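Local coordinates for protein acetylene hydratase (Pelobacter acetylenicus, PDB 2E7Z) that catalyses the non-redox hydration of acetylene to acetaldehyde, using a tungsten-bis(molybdopterin guanine dinucleotide) cofactor and a [4Fe-4S] cluster, at residues Asn422-Leu427 with Asp696-Ser701; Ala416-Ala421 with Met443-Gln448. All blocks are in the same frame, centred on the assembly; numbering follows the deposited sequence. Where two conformers were deposited one is given.

Contact 1: Asn422-Leu427 with Asp696-Ser701; sequences NQQNAL and DAMVLS. With MGD (2-amino-5,6-dimercapto-7-methyl-3,7,8a,9-tetrahydro-8-oxa-1,3,9,10-tetraaza-anthracen-4-one guanosine dinucleotide), chain E.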
# COMPACT_ATOMS: atom_id res chain seq x y z
N ASN A 422 13.07 9.18 2.50
CA ASN A 422 14.34 9.43 3.20
C ASN A 422 15.20 8.15 3.31
O ASN A 422 15.50 7.68 4.41
CB ASN A 422 14.06 10.09 4.56
CG ASN A 422 15.33 10.68 5.18
OD1 ASN A 422 16.43 10.62 4.58
ND2 ASN A 422 15.19 11.24 6.37
N GLN A 423 15.58 7.63 2.15
CA GLN A 423 16.31 6.39 2.08
C GLN A 423 17.64 6.48 2.82
O GLN A 423 18.10 5.49 3.37
CB GLN A 423 16.52 6.01 0.62
CG GLN A 423 17.23 4.68 0.41
CD GLN A 423 17.09 4.24 -1.03
OE1 GLN A 423 16.01 4.34 -1.59
NE2 GLN A 423 18.18 3.75 -1.62
N GLN A 424 18.26 7.65 2.82
CA GLN A 424 19.53 7.80 3.54
C GLN A 424 19.32 7.50 5.05
O GLN A 424 20.20 6.93 5.70
CB GLN A 424 20.07 9.21 3.32
CG GLN A 424 20.20 9.60 1.87
CD GLN A 424 18.96 10.30 1.21
OE1 GLN A 424 17.76 10.10 1.56
NE2 GLN A 424 19.27 11.11 0.22
N ASN A 425 18.19 7.93 5.61
CA ASN A 425 17.95 7.73 7.02
C ASN A 425 17.59 6.26 7.27
O ASN A 425 17.93 5.71 8.31
CB ASN A 425 16.85 8.67 7.53
CG ASN A 425 16.84 8.76 8.99
OD1 ASN A 425 17.90 8.93 9.62
ND2 ASN A 425 15.65 8.67 9.58
N ALA A 426 16.90 5.63 6.33
CA ALA A 426 16.60 4.22 6.49
C ALA A 426 17.92 3.43 6.52
O ALA A 426 18.07 2.53 7.33
CB ALA A 426 15.66 3.71 5.42
N LEU A 427 18.87 3.80 5.65
CA LEU A 427 20.19 3.18 5.65
C LEU A 427 20.88 3.41 7.02
O LEU A 427 21.40 2.47 7.62
CB LEU A 427 21.06 3.70 4.50
CG LEU A 427 22.48 3.13 4.52
CD1 LEU A 427 22.53 1.60 4.44
CD2 LEU A 427 23.24 3.78 3.37
N ASP A 696 13.61 6.21 -5.94
CA ASP A 696 12.96 7.49 -5.63
C ASP A 696 13.13 7.94 -4.18
O ASP A 696 13.19 9.14 -3.90
CB ASP A 696 11.47 7.50 -6.03
CG ASP A 696 10.63 6.47 -5.29
OD1 ASP A 696 11.15 5.37 -5.00
OD2 ASP A 696 9.45 6.75 -5.01
N ALA A 697 13.21 7.00 -3.24
CA ALA A 697 13.28 7.40 -1.83
C ALA A 697 14.55 8.18 -1.50
O ALA A 697 14.62 8.84 -0.46
CB ALA A 697 13.12 6.19 -0.93
N MET A 698 15.54 8.13 -2.41
CA MET A 698 16.72 8.98 -2.25
C MET A 698 16.41 10.48 -2.25
O MET A 698 17.20 11.28 -1.77
CB MET A 698 17.77 8.68 -3.34
CG MET A 698 18.49 7.32 -3.21
SD MET A 698 19.36 7.16 -1.63
CE MET A 698 20.57 8.48 -1.80
N VAL A 699 15.29 10.87 -2.85
CA VAL A 699 15.01 12.29 -3.06
C VAL A 699 13.79 12.77 -2.32
O VAL A 699 13.40 13.93 -2.49
CB VAL A 699 14.87 12.63 -4.59
CG1 VAL A 699 15.97 11.94 -5.36
CG2 VAL A 699 13.49 12.25 -5.15
N LEU A 700 13.24 11.90 -1.47
CA LEU A 700 12.00 12.21 -0.77
C LEU A 700 12.24 12.56 0.68
O LEU A 700 12.60 11.70 1.48
CB LEU A 700 11.00 11.05 -0.88
CG LEU A 700 10.60 10.69 -2.31
CD1 LEU A 700 9.85 9.35 -2.31
CD2 LEU A 700 9.79 11.78 -3.00
N SER A 701 12.00 13.82 1.02
CA SER A 701 12.14 14.25 2.39
C SER A 701 11.06 13.64 3.28
O SER A 701 9.93 13.44 2.84
CB SER A 701 12.02 15.78 2.44
OG SER A 701 12.14 16.21 3.78
PB MGD E . 8.98 -3.79 -2.19
O1B MGD E . 9.48 -2.61 -1.39
O2B MGD E . 9.42 -3.96 -3.60
O3B MGD E . 7.38 -3.83 -2.24
O3A MGD E . 5.83 -2.36 -0.90
PA MGD E . 6.27 -3.91 -1.07
O1A MGD E . 5.17 -4.75 -1.64
O2A MGD E . 6.90 -4.28 0.24
O5' MGD E . 9.39 -5.09 -1.34
C5' MGD E . 8.72 -6.32 -1.60
C4' MGD E . 9.73 -7.42 -1.32
O4' MGD E . 9.00 -8.65 -1.27
C3' MGD E . 10.74 -7.63 -2.45
O3' MGD E . 12.06 -7.52 -1.90
C2' MGD E . 10.47 -9.03 -3.02
O2' MGD E . 11.62 -9.77 -3.47
C1' MGD E . 9.82 -9.70 -1.84
N9 MGD E . 8.87 -10.79 -2.14
C8 MGD E . 7.97 -10.84 -3.15
N7 MGD E . 7.20 -11.94 -3.04
C5 MGD E . 7.57 -12.56 -1.90
C6 MGD E . 7.18 -13.76 -1.18
O6 MGD E . 6.26 -14.50 -1.59
N1 MGD E . 7.84 -14.00 -0.03
C2 MGD E . 8.86 -13.29 0.43
N2 MGD E . 9.44 -13.66 1.61
N3 MGD E . 9.28 -12.19 -0.18
C4 MGD E . 8.66 -11.80 -1.32
C10 MGD E . 4.81 -1.87 -1.77
C11 MGD E . 4.33 -0.56 -1.18
O11 MGD E . 5.43 0.34 -1.30
C12 MGD E . 3.13 -0.05 -1.94
S12 MGD E . 1.80 -1.11 -2.14
C13 MGD E . 3.08 1.21 -2.40
S13 MGD E . 1.80 1.78 -3.36
C14 MGD E . 4.16 2.22 -2.12
N15 MGD E . 4.93 2.54 -3.31
C16 MGD E . 5.98 3.37 -3.07
C17 MGD E . 6.49 4.36 -4.03
O17 MGD E . 5.95 4.50 -5.15
N18 MGD E . 7.55 5.10 -3.66
C19 MGD E . 8.16 4.99 -2.45
N19 MGD E . 9.22 5.76 -2.14
N20 MGD E . 7.76 4.09 -1.54
C21 MGD E . 6.71 3.30 -1.79
N22 MGD E . 6.30 2.43 -0.86
C23 MGD E . 5.07 1.69 -1.00
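The carbonyl O of A697 takes the N-H of Q423 from well above its own plane, 58° out of it, although the bond, 3.0 Å from Q423 N to A697 O, is nearly straight. The contact is a helix N-terminus docked on a 3-10 turn: N422 occupies the N-cap of helix 423-431, its OD1 capping N425 N weakly and its ND2 held by D702, while 696-698 form the turn. One residue earlier, N422 N reaches L700 O at 2.8 Å, so the N-H groups of the N-cap residue and of the first helical residue are both used across the contact. Q424 supplies the third bond. With CG beside the backbone N and the chain bent at chi2 (90°), its amide swings back so that NE2 meets M698 O at 2.9 Å, tilted from both the amide and the carbonyl planes. M698 answers with a doubly bent chain that folds over both glutamines: SD lies against the amide of Q423, whose NE2 is also weakly hydrogen-bonded to A691 O, and CE packs on CG and NE2 of Q424. The turn thereby joined to the helix carries D696, which belongs to the cofactor site. Its OD1 is hydrogen-bonded to ND1 of H673, and OD2 receives both N18 of the pterin, at 2.9 Å, and N19, at 3.0 Å.

Contact 2: Ala416-Ala421 with Met443-Gln448; sequences ALMGYA and MTPTAQ. With MGD (2-amino-5,6-dimercapto-7-methyl-3,7,8a,9-tetrahydro-8-oxa-1,3,9,10-tetraaza-anthracen-4-one guanosine dinucleotide), chain E.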
# COMPACT_ATOMS: atom_id res chain seq x y z
N ALA A 416 12.63 -2.81 2.63
CA ALA A 416 12.39 -1.65 3.49
C ALA A 416 13.32 -0.47 3.25
O ALA A 416 12.89 0.68 3.31
CB ALA A 416 12.43 -2.07 4.99
N LEU A 417 14.59 -0.73 2.92
CA LEU A 417 15.49 0.36 2.60
C LEU A 417 14.86 1.31 1.57
O LEU A 417 15.07 2.52 1.63
CB LEU A 417 16.83 -0.20 2.08
CG LEU A 417 17.80 0.86 1.59
CD1 LEU A 417 18.31 1.74 2.73
CD2 LEU A 417 18.97 0.16 0.90
N MET A 418 14.16 0.73 0.60
CA MET A 418 13.68 1.47 -0.57
C MET A 418 12.18 1.72 -0.56
O MET A 418 11.65 2.25 -1.55
CB MET A 418 14.05 0.69 -1.86
CG MET A 418 15.55 0.74 -2.22
SD MET A 418 16.04 -0.38 -3.56
CE MET A 418 14.82 -0.09 -4.86
N GLY A 419 11.51 1.36 0.54
CA GLY A 419 10.05 1.23 0.53
C GLY A 419 9.33 2.36 1.22
O GLY A 419 8.10 2.31 1.38
N TYR A 420 10.06 3.40 1.64
CA TYR A 420 9.47 4.52 2.37
C TYR A 420 9.99 5.83 1.75
O TYR A 420 10.07 5.93 0.54
CB TYR A 420 9.72 4.39 3.89
CG TYR A 420 9.16 3.10 4.46
CD1 TYR A 420 9.92 1.92 4.47
CD2 TYR A 420 7.85 3.05 4.97
CE1 TYR A 420 9.40 0.72 4.97
CE2 TYR A 420 7.34 1.86 5.51
CZ TYR A 420 8.12 0.71 5.51
OH TYR A 420 7.59 -0.42 6.02
N ALA A 421 10.27 6.84 2.56
CA ALA A 421 10.94 8.04 2.10
C ALA A 421 12.36 8.06 2.68
O ALA A 421 12.82 7.06 3.25
CB ALA A 421 10.15 9.27 2.50
N MET A 443 18.59 -11.46 -2.84
CA MET A 443 19.53 -10.63 -2.11
C MET A 443 19.25 -9.15 -2.46
O MET A 443 20.00 -8.50 -3.16
CB MET A 443 20.97 -11.07 -2.41
CG MET A 443 22.05 -10.41 -1.57
SD MET A 443 21.89 -10.55 0.25
CE MET A 443 22.33 -12.26 0.54
N THR A 444 18.14 -8.65 -1.94
CA THR A 444 17.72 -7.29 -2.18
C THR A 444 18.66 -6.31 -1.47
O THR A 444 19.48 -6.70 -0.64
CB THR A 444 16.30 -7.05 -1.63
OG1 THR A 444 16.38 -7.14 -0.21
CG2 THR A 444 15.34 -8.08 -2.19
N PRO A 445 18.56 -5.01 -1.80
CA PRO A 445 19.36 -4.04 -1.10
C PRO A 445 19.17 -4.10 0.42
O PRO A 445 20.12 -3.93 1.16
CB PRO A 445 18.90 -2.71 -1.71
CG PRO A 445 18.53 -3.09 -3.17
CD PRO A 445 17.86 -4.43 -2.98
N THR A 446 17.94 -4.37 0.88
CA THR A 446 17.69 -4.57 2.31
C THR A 446 18.35 -5.85 2.83
O THR A 446 18.98 -5.84 3.87
CB THR A 446 16.18 -4.59 2.57
OG1 THR A 446 15.65 -3.35 2.13
CG2 THR A 446 15.93 -4.74 4.04
N ALA A 447 18.23 -6.95 2.08
CA ALA A 447 18.84 -8.21 2.50
C ALA A 447 20.37 -8.07 2.60
O ALA A 447 21.01 -8.67 3.46
CB ALA A 447 18.47 -9.32 1.51
N GLN A 448 20.92 -7.19 1.77
CA GLN A 448 22.37 -6.98 1.77
C GLN A 448 22.88 -6.42 3.08
O GLN A 448 24.06 -6.53 3.43
CB GLN A 448 22.72 -6.03 0.66
CG GLN A 448 22.67 -6.78 -0.68
CD GLN A 448 22.90 -5.88 -1.88
OE1 GLN A 448 23.69 -4.93 -1.80
NE2 GLN A 448 22.23 -6.19 -2.99
PB MGD E . 8.98 -3.79 -2.19
O1B MGD E . 9.48 -2.61 -1.39
O2B MGD E . 9.42 -3.96 -3.60
O3B MGD E . 7.38 -3.83 -2.24
O3A MGD E . 5.83 -2.36 -0.90
PA MGD E . 6.27 -3.91 -1.07
O1A MGD E . 5.17 -4.75 -1.64
O2A MGD E . 6.90 -4.28 0.24
O5' MGD E . 9.39 -5.09 -1.34
C5' MGD E . 8.72 -6.32 -1.60
C4' MGD E . 9.73 -7.42 -1.32
O4' MGD E . 9.00 -8.65 -1.27
C3' MGD E . 10.74 -7.63 -2.45
O3' MGD E . 12.06 -7.52 -1.90
C2' MGD E . 10.47 -9.03 -3.02
O2' MGD E . 11.62 -9.77 -3.47
C1' MGD E . 9.82 -9.70 -1.84
N9 MGD E . 8.87 -10.79 -2.14
C8 MGD E . 7.97 -10.84 -3.15
N7 MGD E . 7.20 -11.94 -3.04
C5 MGD E . 7.57 -12.56 -1.90
C6 MGD E . 7.18 -13.76 -1.18
O6 MGD E . 6.26 -14.50 -1.59
N1 MGD E . 7.84 -14.00 -0.03
C2 MGD E . 8.86 -13.29 0.43
N2 MGD E . 9.44 -13.66 1.61
N3 MGD E . 9.28 -12.19 -0.18
C4 MGD E . 8.66 -11.80 -1.32
C10 MGD E . 4.81 -1.87 -1.77
C11 MGD E . 4.33 -0.56 -1.18
O11 MGD E . 5.43 0.34 -1.30
C12 MGD E . 3.13 -0.05 -1.94
S12 MGD E . 1.80 -1.11 -2.14
C13 MGD E . 3.08 1.21 -2.40
S13 MGD E . 1.80 1.78 -3.36
C14 MGD E . 4.16 2.22 -2.12
N15 MGD E . 4.93 2.54 -3.31
C16 MGD E . 5.98 3.37 -3.07
C17 MGD E . 6.49 4.36 -4.03
O17 MGD E . 5.95 4.50 -5.15
N18 MGD E . 7.55 5.10 -3.66
C19 MGD E . 8.16 4.99 -2.45
N19 MGD E . 9.22 5.76 -2.14
N20 MGD E . 7.76 4.09 -1.54
C21 MGD E . 6.71 3.30 -1.79
N22 MGD E . 6.30 2.43 -0.86
C23 MGD E . 5.07 1.69 -1.00
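T446 sets its OG1 beside the backbone N and anti to the carbonyl carbon (chi1 -59°), which aims the hydroxyl at the start of the opposing loop, while L417, with CG anti to its own N (chi1 175°), sends its branch past P445. The N-H of L417 gives OG1 of T446 a fairly straight bond, 2.9 Å from N to OG1. A416 N is also close to this oxygen, but at a poor angle, and the hydroxyl has a second polar partner in N415 OD1. Around the bond the packing is apolar: CD2 of L417 touches CB of P445 at 3.9 Å, the two side chains crossing at about a right angle, and SD of M418, carried out by a chain extended at chi2, rests 3.7 Å from CG of P445. W676 and A691 also touch both M418 and P445. Both segments are loops that follow parallel strands, 408-412 and 435-440, adjacent in one mixed sheet, and the cofactor lies along these C-terminal ends, as in other members of the DMSO reductase family. In the second loop T444 OG1 accepts from A447 N at 3.0 Å, an ST motif, and CG2 of T444 touches the ribose O3' of the cofactor. A valine in place of T446 would probably leave the buried L417 N-H and N415 OD1 without their shared hydroxyl, and the one hydrogen bond between 416-421 and 443-448 would go. Further along that first loop, two successive carbonyls face the pterin: G419 O accepts from N22 at 2.9 Å, almost straight at 169°, and Y420 O from N19 at 2.8 Å.

Followed from the N terminus, the chain leaves strand 408-412 into the 416-421 loop and passes directly into helix 423-431, so the first segments of contacts 2 and 1 are consecutive. Strand 435-440 then leads to 443-448, where contact 2 closes a short loop of 21 intervening residues. Contact 1 closes much later, at 696-701, with 268 residues between its own segments, so the two loops cross. Contact 2 thus ties the loops that follow two neighbouring strands within the molybdopterin oxidoreductase region, whereas contact 1 joins that region to the C-terminal dinucleotide-binding region. They touch where A697 CB packs on Y420 O, 3.4 Å away, and the same MGD meets both.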